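Local atomic coordinates of alpha-1,4-endofucoidanase (Mariniflexile fucanivorans, PDB entry 6DLH), a protein that hydrolyses internal alpha-1,4-fucosidic bonds of fucoidan as a retaining family GH107 glycoside hydrolase, with calcium-bound Ig-like domains following its catalytic domain. Residues L566-T571 with F603-S608. Residues are numbered along the deposited sequence; the frame is centred on the assembly and turned at random.
Sequences LTITKT and FTFNVS
The Phe-605 ring takes Lys-570 CA over one face, a CH-pi contact 4.1 Å from CA to the ring centroid, while Ile-568 CG2 lies at its edge, near the ring plane, 3.8 Å from Phe-605 CD2. Lys-570 CB reaches to 3.7 Å from Phe-605 CE2; with CG anti to the backbone N (chi1 168°), the extended lysine chain continues past the ring, and CE comes obliquely to Phe-603. Lys-570 NZ is hydrogen-bonded to the carbonyl oxygens of Pro-574 and Leu-577. Replacing the Phe-605 ring by an alanine side chain is likely to open a gap beside Lys-570 and leave Ile-568 CG2 without its aromatic neighbour. The backbones pair antiparallel: Thr-567 with Ser-608 and Thr-569 with Asn-606 each exchange two hydrogen bonds, and Thr-571 N donates to Thr-604 O at 2.9 Å, nearly straight at hydrogen (177°) but from above the carbonyl plane. Leu-566 CD1 touches Val-607 CG2 at 4.0 Å, and the Leu-566 side chain lies beside the calcium ligands Asp-560 and Asp-609. Within this Ig-like domain, strand 567-572 is an edge strand of a four-stranded sheet, and strand 599-608 lies between it and strand 613-623; Trp-532 and Phe-558, from strands 531-532 and 558-559, pack against the Ile-568 and Val-607 face.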
ATOM      1  N   LEU A 566      -3.960   9.054  21.316  1.00 43.17           N
ATOM      2  CA  LEU A 566      -5.390   8.971  21.571  1.00 42.06           C
ATOM      3  C   LEU A 566      -5.882   7.532  21.473  1.00 41.22           C
ATOM      4  O   LEU A 566      -5.353   6.740  20.698  1.00 43.20           O
ATOM      5  CB  LEU A 566      -6.144   9.855  20.569  1.00 41.47           C
ATOM      6  CG  LEU A 566      -5.768  11.337  20.570  1.00 40.80           C
ATOM      7  CD1 LEU A 566      -6.601  12.103  19.556  1.00 37.37           C
ATOM      8  CD2 LEU A 566      -5.925  11.941  21.961  1.00 40.78           C
ATOM      9  N   THR A 567      -6.925   7.234  22.257  1.00 40.27           N
ATOM     10  CA  THR A 567      -7.642   5.970  22.224  1.00 39.68           C
ATOM     11  C   THR A 567      -9.122   6.256  21.982  1.00 42.41           C
ATOM     12  O   THR A 567      -9.694   7.145  22.613  1.00 40.64           O
ATOM     13  CB  THR A 567      -7.482   5.214  23.551  1.00 39.35           C
ATOM     14  OG1 THR A 567      -6.086   5.157  23.855  1.00 41.38           O
ATOM     15  CG2 THR A 567      -8.096   3.830  23.538  1.00 34.34           C
ATOM     16  N   ILE A 568      -9.721   5.485  21.065  1.00 42.43           N
ATOM     17  CA  ILE A 568     -11.144   5.556  20.783  1.00 43.74           C
ATOM     18  C   ILE A 568     -11.797   4.281  21.296  1.00 45.02           C
ATOM     19  O   ILE A 568     -11.253   3.192  21.130  1.00 48.02           O
ATOM     20  CB  ILE A 568     -11.408   5.756  19.277  1.00 43.87           C
ATOM     21  CG1 ILE A 568     -10.765   7.046  18.763  1.00 43.11           C
ATOM     22  CG2 ILE A 568     -12.902   5.707  18.975  1.00 41.38           C
ATOM     23  CD1 ILE A 568     -10.838   7.195  17.273  1.00 46.96           C
ATOM     24  N   THR A 569     -12.972   4.448  21.908  1.00 46.32           N
ATOM     25  CA  THR A 569     -13.760   3.359  22.453  1.00 46.26           C
ATOM     26  C   THR A 569     -15.204   3.550  22.009  1.00 47.29           C
ATOM     27  O   THR A 569     -15.705   4.674  21.978  1.00 49.32           O
ATOM     28  CB  THR A 569     -13.729   3.374  23.989  1.00 49.48           C
ATOM     29  OG1 THR A 569     -12.382   3.564  24.419  1.00 49.82           O
ATOM     30  CG2 THR A 569     -14.301   2.118  24.614  1.00 48.79           C
ATOM     31  N   LYS A 570     -15.848   2.437  21.653  1.00 44.31           N
ATOM     32  CA  LYS A 570     -17.292   2.389  21.536  1.00 44.68           C
ATOM     33  C   LYS A 570     -17.849   2.181  22.941  1.00 47.35           C
ATOM     34  O   LYS A 570     -17.454   1.233  23.618  1.00 44.55           O
ATOM     35  CB  LYS A 570     -17.679   1.234  20.609  1.00 43.49           C
ATOM     36  CG  LYS A 570     -19.155   0.857  20.586  1.00 41.08           C
ATOM     37  CD  LYS A 570     -19.437  -0.274  19.624  1.00 37.72           C
ATOM     38  CE  LYS A 570     -20.858  -0.780  19.698  1.00 39.37           C
ATOM     39  NZ  LYS A 570     -21.038  -2.031  18.926  1.00 39.81           N
ATOM     40  N   THR A 571     -18.757   3.074  23.370  1.00 48.83           N
ATOM     41  CA  THR A 571     -19.258   3.035  24.737  1.00 50.23           C
ATOM     42  C   THR A 571     -20.726   2.607  24.803  1.00 50.74           C
ATOM     43  O   THR A 571     -21.195   2.203  25.861  1.00 54.38           O
ATOM     44  CB  THR A 571     -18.927   4.307  25.537  1.00 50.62           C
ATOM     45  OG1 THR A 571     -19.546   5.433  24.916  1.00 51.84           O
ATOM     46  CG2 THR A 571     -17.443   4.559  25.705  1.00 50.57           C
ATOM     47  N   PHE A 603     -24.830   5.353  18.281  1.00 42.32           N
ATOM     48  CA  PHE A 603     -23.677   4.840  19.006  1.00 42.73           C
ATOM     49  C   PHE A 603     -22.971   5.982  19.733  1.00 44.53           C
ATOM     50  O   PHE A 603     -22.958   7.116  19.251  1.00 45.04           O
ATOM     51  CB  PHE A 603     -22.668   4.210  18.038  1.00 41.59           C
ATOM     52  CG  PHE A 603     -23.217   3.169  17.092  1.00 40.48           C
ATOM     53  CD1 PHE A 603     -23.715   3.528  15.845  1.00 39.92           C
ATOM     54  CD2 PHE A 603     -23.227   1.825  17.441  1.00 40.31           C
ATOM     55  CE1 PHE A 603     -24.219   2.567  14.978  1.00 40.26           C
ATOM     56  CE2 PHE A 603     -23.734   0.867  16.573  1.00 40.02           C
ATOM     57  CZ  PHE A 603     -24.231   1.240  15.344  1.00 39.64           C
ATOM     58  N   THR A 604     -22.354   5.667  20.878  1.00 42.35           N
ATOM     59  CA  THR A 604     -21.494   6.626  21.554  1.00 46.23           C
ATOM     60  C   THR A 604     -20.031   6.236  21.350  1.00 43.60           C
ATOM     61  O   THR A 604     -19.684   5.064  21.472  1.00 44.17           O
ATOM     62  CB  THR A 604     -21.843   6.773  23.044  1.00 48.41           C
ATOM     63  OG1 THR A 604     -23.202   7.196  23.150  1.00 49.20           O
ATOM     64  CG2 THR A 604     -20.969   7.774  23.772  1.00 49.45           C
ATOM     65  N   PHE A 605     -19.186   7.237  21.065  1.00 40.40           N
ATOM     66  CA  PHE A 605     -17.757   7.022  20.910  1.00 42.09           C
ATOM     67  C   PHE A 605     -16.965   7.977  21.805  1.00 42.49           C
ATOM     68  O   PHE A 605     -17.192   9.188  21.803  1.00 45.63           O
ATOM     69  CB  PHE A 605     -17.362   7.048  19.428  1.00 41.39           C
ATOM     70  CG  PHE A 605     -17.617   5.749  18.704  1.00 42.97           C
ATOM     71  CD1 PHE A 605     -18.874   5.448  18.191  1.00 42.35           C
ATOM     72  CD2 PHE A 605     -16.605   4.808  18.552  1.00 43.46           C
ATOM     73  CE1 PHE A 605     -19.112   4.245  17.540  1.00 41.55           C
ATOM     74  CE2 PHE A 605     -16.844   3.605  17.898  1.00 43.58           C
ATOM     75  CZ  PHE A 605     -18.099   3.323  17.401  1.00 42.90           C
ATOM     76  N   ASN A 606     -16.039   7.411  22.585  1.00 41.25           N
ATOM     77  CA  ASN A 606     -15.157   8.203  23.428  1.00 40.92           C
ATOM     78  C   ASN A 606     -13.795   8.333  22.751  1.00 39.78           C
ATOM     79  O   ASN A 606     -13.280   7.358  22.217  1.00 42.62           O
ATOM     80  CB  ASN A 606     -15.012   7.608  24.834  1.00 39.75           C
ATOM     81  CG  ASN A 606     -14.158   8.464  25.747  1.00 43.46           C
ATOM     82  OD1 ASN A 606     -14.640   9.431  26.339  1.00 45.10           O
ATOM     83  ND2 ASN A 606     -12.885   8.123  25.865  1.00 43.32           N
ATOM     84  N   VAL A 607     -13.227   9.543  22.782  1.00 38.78           N
ATOM     85  CA  VAL A 607     -11.837   9.769  22.425  1.00 39.79           C
ATOM     86  C   VAL A 607     -11.119  10.302  23.664  1.00 42.63           C
ATOM     87  O   VAL A 607     -11.567  11.284  24.254  1.00 44.59           O
ATOM     88  CB  VAL A 607     -11.693  10.717  21.214  1.00 39.50           C
ATOM     89  CG1 VAL A 607     -12.292  12.092  21.476  1.00 38.13           C
ATOM     90  CG2 VAL A 607     -10.247  10.845  20.751  1.00 37.01           C
ATOM     91  N   SER A 608     -10.007   9.651  24.040  1.00 39.53           N
ATOM     92  CA  SER A 608      -9.292   9.982  25.264  1.00 37.43           C
ATOM     93  C   SER A 608      -7.808  10.203  24.976  1.00 37.03           C
ATOM     94  O   SER A 608      -7.277   9.642  24.019  1.00 40.36           O
ATOM     95  CB  SER A 608      -9.497   8.906  26.296  1.00 37.77           C
ATOM     96  OG  SER A 608      -8.502   8.997  27.305  1.00 41.47           O
TER